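Local coordinates for protein alginate lyase A1-II' (PDB 2CWS) that probably cleaves the polysaccharide alginate by a lyase reaction, as a catalytic module of polysaccharide lyase family 7, at residues 17-21 with 36-41; 132-138 with 150-156. All blocks are in the same frame, centred on the assembly; numbering follows the deposited sequence. Where two conformers were deposited one is given.

Contact 1: 17-21 with 36-41; sequences LQLPD and YTSQYF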
loop_
_atom_site.group_PDB
_atom_site.type_symbol
_atom_site.label_atom_id
_atom_site.label_comp_id
_atom_site.label_asym_id
_atom_site.label_seq_id
_atom_site.Cartn_x
_atom_site.Cartn_y
_atom_site.Cartn_z
ATOM N N LEU A 17 3.743 8.551 -6.727
ATOM C CA LEU A 17 4.150 8.610 -5.351
ATOM C C LEU A 17 3.453 9.747 -4.624
ATOM O O LEU A 17 3.432 10.881 -5.121
ATOM C CB LEU A 17 5.686 8.849 -5.290
ATOM C CG LEU A 17 6.306 9.064 -3.887
ATOM C CD1 LEU A 17 6.179 7.846 -2.988
ATOM C CD2 LEU A 17 7.759 9.457 -4.085
ATOM N N GLN A 18 2.907 9.444 -3.460
ATOM C CA GLN A 18 2.238 10.405 -2.586
ATOM C C GLN A 18 3.142 10.681 -1.395
ATOM O O GLN A 18 3.606 9.723 -0.742
ATOM C CB GLN A 18 0.863 9.825 -2.171
ATOM C CG GLN A 18 -0.028 9.636 -3.372
ATOM C CD GLN A 18 -1.288 8.875 -3.091
ATOM O OE1 GLN A 18 -1.239 7.923 -2.275
ATOM N NE2 GLN A 18 -2.366 9.227 -3.759
ATOM N N LEU A 19 3.366 11.961 -1.122
ATOM C CA LEU A 19 4.334 12.392 -0.102
ATOM C C LEU A 19 3.702 12.930 1.151
ATOM O O LEU A 19 2.559 13.387 1.146
ATOM C CB LEU A 19 5.237 13.487 -0.726
ATOM C CG LEU A 19 6.102 12.990 -1.886
ATOM C CD1 LEU A 19 6.787 14.237 -2.520
ATOM C CD2 LEU A 19 7.106 11.968 -1.460
ATOM N N PRO A 20 4.492 13.002 2.221
ATOM C CA PRO A 20 4.010 13.538 3.501
ATOM C C PRO A 20 4.487 14.948 3.780
ATOM O O PRO A 20 4.515 15.371 4.938
ATOM C CB PRO A 20 4.635 12.558 4.509
ATOM C CG PRO A 20 5.987 12.285 3.915
ATOM C CD PRO A 20 5.774 12.297 2.417
ATOM N N ASP A 21 4.854 15.682 2.739
ATOM C CA ASP A 21 5.104 17.122 2.928
ATOM C C ASP A 21 3.789 17.803 3.257
ATOM O O ASP A 21 2.701 17.212 3.156
ATOM C CB ASP A 21 5.811 17.689 1.694
ATOM C CG ASP A 21 4.936 17.637 0.438
ATOM O OD1 ASP A 21 4.961 18.610 -0.359
ATOM O OD2 ASP A 21 4.236 16.653 0.229
ATOM N N TYR A 36 13.578 10.918 -9.537
ATOM C CA TYR A 36 13.185 11.641 -8.343
ATOM C C TYR A 36 13.741 10.940 -7.093
ATOM O O TYR A 36 13.610 9.711 -6.932
ATOM C CB TYR A 36 11.614 11.659 -8.298
ATOM C CG TYR A 36 11.184 12.225 -6.957
ATOM C CD1 TYR A 36 10.819 11.387 -5.898
ATOM C CD2 TYR A 36 11.143 13.603 -6.770
ATOM C CE1 TYR A 36 10.441 11.856 -4.695
ATOM C CE2 TYR A 36 10.773 14.110 -5.494
ATOM C CZ TYR A 36 10.433 13.226 -4.488
ATOM O OH TYR A 36 10.053 13.697 -3.251
ATOM N N THR A 37 14.243 11.756 -6.186
ATOM C CA THR A 37 14.664 11.302 -4.859
ATOM C C THR A 37 14.588 12.473 -3.921
ATOM O O THR A 37 14.742 13.617 -4.322
ATOM C CB THR A 37 16.082 10.696 -4.944
ATOM O OG1 THR A 37 16.486 10.166 -3.688
ATOM C CG2 THR A 37 17.077 11.796 -5.323
ATOM N N SER A 38 14.310 12.194 -2.638
ATOM C CA SER A 38 14.211 13.231 -1.629
ATOM C C SER A 38 14.351 12.577 -0.251
ATOM O O SER A 38 14.566 11.362 -0.126
ATOM C CB SER A 38 12.848 13.906 -1.701
ATOM O OG SER A 38 11.843 13.003 -1.272
ATOM N N GLN A 39 14.142 13.390 0.792
ATOM C CA GLN A 39 14.169 12.851 2.152
ATOM C C GLN A 39 13.067 11.822 2.378
ATOM O O GLN A 39 13.171 11.029 3.303
ATOM C CB GLN A 39 14.053 13.988 3.209
ATOM C CG GLN A 39 12.698 14.674 3.159
ATOM C CD GLN A 39 12.653 15.903 4.042
ATOM O OE1 GLN A 39 13.113 15.871 5.170
ATOM N NE2 GLN A 39 12.055 17.006 3.558
ATOM N N TYR A 40 12.021 11.861 1.548
ATOM C CA TYR A 40 10.883 10.971 1.735
ATOM C C TYR A 40 10.981 9.644 0.959
ATOM O O TYR A 40 10.204 8.745 1.192
ATOM C CB TYR A 40 9.614 11.659 1.245
ATOM C CG TYR A 40 9.393 13.000 1.930
ATOM C CD1 TYR A 40 9.183 13.114 3.280
ATOM C CD2 TYR A 40 9.352 14.182 1.126
ATOM C CE1 TYR A 40 8.972 14.361 3.902
ATOM C CE2 TYR A 40 9.122 15.399 1.743
ATOM C CZ TYR A 40 8.923 15.471 3.120
ATOM O OH TYR A 40 8.701 16.715 3.689
ATOM N N PHE A 41 11.904 9.596 0.003
ATOM C CA PHE A 41 11.892 8.532 -0.993
ATOM C C PHE A 41 13.282 8.460 -1.633
ATOM O O PHE A 41 13.650 9.404 -2.356
ATOM C CB PHE A 41 10.836 8.866 -2.025
ATOM C CG PHE A 41 10.706 7.855 -3.139
ATOM C CD1 PHE A 41 9.939 6.709 -2.947
ATOM C CD2 PHE A 41 11.320 8.074 -4.382
ATOM C CE1 PHE A 41 9.759 5.796 -3.980
ATOM C CE2 PHE A 41 11.125 7.160 -5.423
ATOM C CZ PHE A 41 10.337 6.026 -5.232
#
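Leu17, Leu19 and Pro20 pack against the aromatic side chains of Tyr36, Tyr40 and Phe41 in an apolar contact at the end of strand 15-18, where the chain leaving it meets the loop that leads into strand 41-43. No hydrogen bond crosses it. Leu17 CG lies anti to the backbone N (chi1 175°), and its CD2 sits over one face of the Phe41 ring. Leu17 CD2 is 3.8 Å from the centroid of the Phe41 ring, a CH-pi contact. Leu17 CD2 also meets Tyr36 CE1 at 3.6 Å, where the two side chains cross at about a right angle. Leu19 splits its methyls: CD1 touches Tyr36 OH at 3.4 Å, and CD2 touches Tyr40 CB at 3.7 Å. Pro20 CD lies over one face of the Tyr40 ring. Ser38 OG donates to Tyr36 OH at 2.8 Å and accepts from Tyr40 N, an ST turn, which links Tyr36 to the type I turn from Ser38 to Phe41. Asp21 brings its CB to the hydroxyl end of Tyr40 and turns its carboxylate to Thr25. The contact thus joins the end of a strand of one sheet to the loop entering the other, consistent with the beta-sandwich jelly roll of this family.

Contact 2: 132-138 with 150-156; sequences GQLDMQV and HNYFTGI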
loop_
_atom_site.group_PDB
_atom_site.type_symbol
_atom_site.label_atom_id
_atom_site.label_comp_id
_atom_site.label_asym_id
_atom_site.label_seq_id
_atom_site.Cartn_x
_atom_site.Cartn_y
_atom_site.Cartn_z
ATOM N N GLY A 132 6.661 -7.657 15.342
ATOM C CA GLY A 132 6.334 -8.990 15.824
ATOM C C GLY A 132 5.076 -9.596 15.173
ATOM O O GLY A 132 4.857 -10.805 15.368
ATOM N N GLN A 133 4.300 -8.793 14.421
ATOM C CA GLN A 133 3.121 -9.379 13.779
ATOM C C GLN A 133 2.715 -8.442 12.626
ATOM O O GLN A 133 2.740 -7.216 12.766
ATOM C CB GLN A 133 2.012 -9.458 14.816
ATOM C CG GLN A 133 0.648 -9.376 14.253
ATOM C CD GLN A 133 -0.453 -9.443 15.268
ATOM O OE1 GLN A 133 -0.715 -10.513 15.819
ATOM N NE2 GLN A 133 -1.091 -8.286 15.525
ATOM N N LEU A 134 2.325 -9.068 11.515
ATOM C CA LEU A 134 1.640 -8.295 10.473
ATOM C C LEU A 134 0.203 -8.768 10.415
ATOM O O LEU A 134 -0.092 -9.973 10.559
ATOM C CB LEU A 134 2.350 -8.464 9.130
ATOM C CG LEU A 134 1.783 -7.456 8.075
ATOM C CD1 LEU A 134 2.895 -6.784 7.305
ATOM C CD2 LEU A 134 0.811 -8.235 7.194
ATOM N N ASP A 135 -0.724 -7.846 10.247
ATOM C CA ASP A 135 -2.150 -8.120 10.163
ATOM C C ASP A 135 -2.624 -7.679 8.778
ATOM O O ASP A 135 -2.626 -6.477 8.493
ATOM C CB ASP A 135 -2.864 -7.346 11.257
ATOM C CG ASP A 135 -4.363 -7.553 11.302
ATOM O OD1 ASP A 135 -4.934 -8.368 10.561
ATOM O OD2 ASP A 135 -4.955 -6.809 12.157
ATOM N N MET A 136 -2.979 -8.639 7.932
ATOM C CA MET A 136 -3.614 -8.306 6.650
ATOM C C MET A 136 -5.093 -8.149 6.895
ATOM O O MET A 136 -5.836 -9.133 6.980
ATOM C CB MET A 136 -3.533 -9.534 5.712
ATOM C CG MET A 136 -2.149 -9.588 5.101
ATOM S SD MET A 136 -1.845 -8.300 3.882
ATOM C CE MET A 136 -0.787 -9.247 2.801
ATOM N N GLN A 137 -5.537 -6.928 7.031
ATOM C CA GLN A 137 -6.924 -6.602 7.372
ATOM C C GLN A 137 -7.721 -6.483 6.077
ATOM O O GLN A 137 -7.304 -5.793 5.153
ATOM C CB GLN A 137 -6.966 -5.262 8.126
ATOM C CG GLN A 137 -6.214 -5.360 9.447
ATOM C CD GLN A 137 -6.180 -4.086 10.286
ATOM O OE1 GLN A 137 -5.654 -4.102 11.441
ATOM N NE2 GLN A 137 -6.658 -3.006 9.807
ATOM N N VAL A 138 -8.858 -7.168 6.035
ATOM C CA VAL A 138 -9.745 -7.092 4.853
ATOM C C VAL A 138 -11.063 -6.515 5.298
ATOM O O VAL A 138 -11.750 -7.075 6.188
ATOM C CB VAL A 138 -9.938 -8.465 4.172
ATOM C CG1 VAL A 138 -10.771 -8.296 2.920
ATOM C CG2 VAL A 138 -8.591 -9.112 3.836
ATOM N N HIS A 150 -9.474 -9.755 10.348
ATOM C CA HIS A 150 -8.043 -9.713 10.618
ATOM C C HIS A 150 -7.411 -11.019 10.206
ATOM O O HIS A 150 -8.032 -12.090 10.269
ATOM C CB HIS A 150 -7.814 -9.449 12.123
ATOM C CG HIS A 150 -8.364 -8.105 12.513
ATOM N ND1 HIS A 150 -7.583 -6.995 12.543
ATOM C CD2 HIS A 150 -9.614 -7.658 12.809
ATOM C CE1 HIS A 150 -8.303 -5.926 12.859
ATOM N NE2 HIS A 150 -9.550 -6.327 13.053
ATOM N N ASN A 151 -6.144 -10.942 9.782
ATOM C CA ASN A 151 -5.381 -12.137 9.372
ATOM C C ASN A 151 -3.963 -11.952 9.900
ATOM O O ASN A 151 -3.178 -11.154 9.328
ATOM C CB ASN A 151 -5.369 -12.310 7.850
ATOM C CG ASN A 151 -6.783 -12.544 7.312
ATOM O OD1 ASN A 151 -7.292 -13.690 7.348
ATOM N ND2 ASN A 151 -7.461 -11.485 6.856
ATOM N N TYR A 152 -3.651 -12.643 10.973
ATOM C CA TYR A 152 -2.413 -12.375 11.715
ATOM C C TYR A 152 -1.279 -13.324 11.305
ATOM O O TYR A 152 -1.507 -14.558 11.236
ATOM C CB TYR A 152 -2.636 -12.555 13.230
ATOM C CG TYR A 152 -3.658 -11.534 13.747
ATOM C CD1 TYR A 152 -4.911 -11.901 14.180
ATOM C CD2 TYR A 152 -3.313 -10.175 13.763
ATOM C CE1 TYR A 152 -5.816 -10.886 14.666
ATOM C CE2 TYR A 152 -4.170 -9.170 14.220
ATOM C CZ TYR A 152 -5.407 -9.563 14.656
ATOM O OH TYR A 152 -6.338 -8.622 15.098
ATOM N N PHE A 153 -0.120 -12.723 11.076
ATOM C CA PHE A 153 1.106 -13.448 10.754
ATOM C C PHE A 153 2.067 -13.178 11.903
ATOM O O PHE A 153 2.591 -12.062 12.054
ATOM C CB PHE A 153 1.678 -12.964 9.403
ATOM C CG PHE A 153 0.717 -13.232 8.266
ATOM C CD1 PHE A 153 -0.271 -12.269 7.942
ATOM C CD2 PHE A 153 0.774 -14.417 7.580
ATOM C CE1 PHE A 153 -1.166 -12.580 6.903
ATOM C CE2 PHE A 153 -0.085 -14.692 6.526
ATOM C CZ PHE A 153 -1.041 -13.772 6.196
ATOM N N THR A 154 2.301 -14.214 12.680
ATOM C CA THR A 154 3.116 -14.152 13.875
ATOM C C THR A 154 4.601 -14.280 13.561
ATOM O O THR A 154 5.023 -15.197 12.837
ATOM C CB THR A 154 2.696 -15.295 14.812
ATOM O OG1 THR A 154 1.327 -15.095 15.143
ATOM C CG2 THR A 154 3.523 -15.308 16.070
ATOM N N GLY A 155 5.415 -13.360 14.142
ATOM C CA GLY A 155 6.881 -13.472 14.174
ATOM C C GLY A 155 7.578 -12.461 13.270
ATOM O O GLY A 155 8.817 -12.407 13.266
ATOM N N ILE A 156 6.839 -11.646 12.541
ATOM C CA ILE A 156 7.340 -10.645 11.564
ATOM C C ILE A 156 7.929 -9.482 12.381
ATOM O O ILE A 156 7.114 -8.684 12.873
ATOM C CB ILE A 156 6.247 -10.142 10.591
ATOM C CG1 ILE A 156 5.315 -11.261 9.991
ATOM C CG2 ILE A 156 6.831 -9.290 9.507
ATOM C CD1 ILE A 156 6.250 -12.256 9.342
HETATM O O HOH W 1 0.546 -12.789 16.266
HETATM O O HOH W 2 -5.882 -6.024 15.384
#
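Leu134 and Phe153 form a hydrogen-bonded antiparallel pair in the hairpin of strands 133-139 and 148-154. Phe153 N meets Leu134 O at 2.8 Å, and Leu134 N returns a bond to Phe153 O. At one end Gly155 and Ile156 both face Gly132 in a G1 beta bulge. The tightly packed side carries Leu134, Met136, Phe153 and Ile156. The Phe153 ring turns its CE1 to Met136 CG, and strands 162-169 and 172-177 of the other sheet close over this side. Asn151 ND2 bonds to Met136 O at 2.9 Å, in the plane of its amide.

The other side is looser and polar. The Gln133 amide lies obliquely against the Tyr152 ring, with Gln133 CD 3.3 Å from Tyr152 CD2 and the planes 28° apart. A water bridges Gln133 OE1, at 2.6 Å, to Thr154 OG1. A second water bonds Tyr152 OH. Asp135 holds its CG anti to the backbone N (chi1 -179°), which carries the carboxylate across to the partner strand. Asp135 OD1 accepts from Asn151 N at 2.9 Å. Asp135 OD2 uses its syn lone pair for His150 ND1 at 2.7 Å, nearly straight at 173° and in the imidazole plane. A leucine in place of Asp135 would probably leave Asn151 N without its acceptor and the His150 ring free to turn. The native carboxylate spends both oxygens on the neighbouring segment, which implies that His150 ND1 carries a proton and probably limits the rotation of an exposed histidine.

In the fold
Contacts 1 and 2 lie on opposite sides of the chain's centre, with centres 27 Å apart and nearest atoms about 17 Å apart. Both reach the same sheet, through strand 15-18 in contact 1 and through the hairpin 133-139 with 148-154 in contact 2. Contact 1 spans both sheets, since Phe41 begins strand 41-43 of the other one. It joins a strand end to a loop by side chains alone, and these are mostly apolar and aromatic. Contact 2 stays within one sheet and pairs neighbouring strands, so backbone bonds dominate. It has a buried apolar face toward the second sheet and a more exposed polar one, with waters and a His-carboxylate bond.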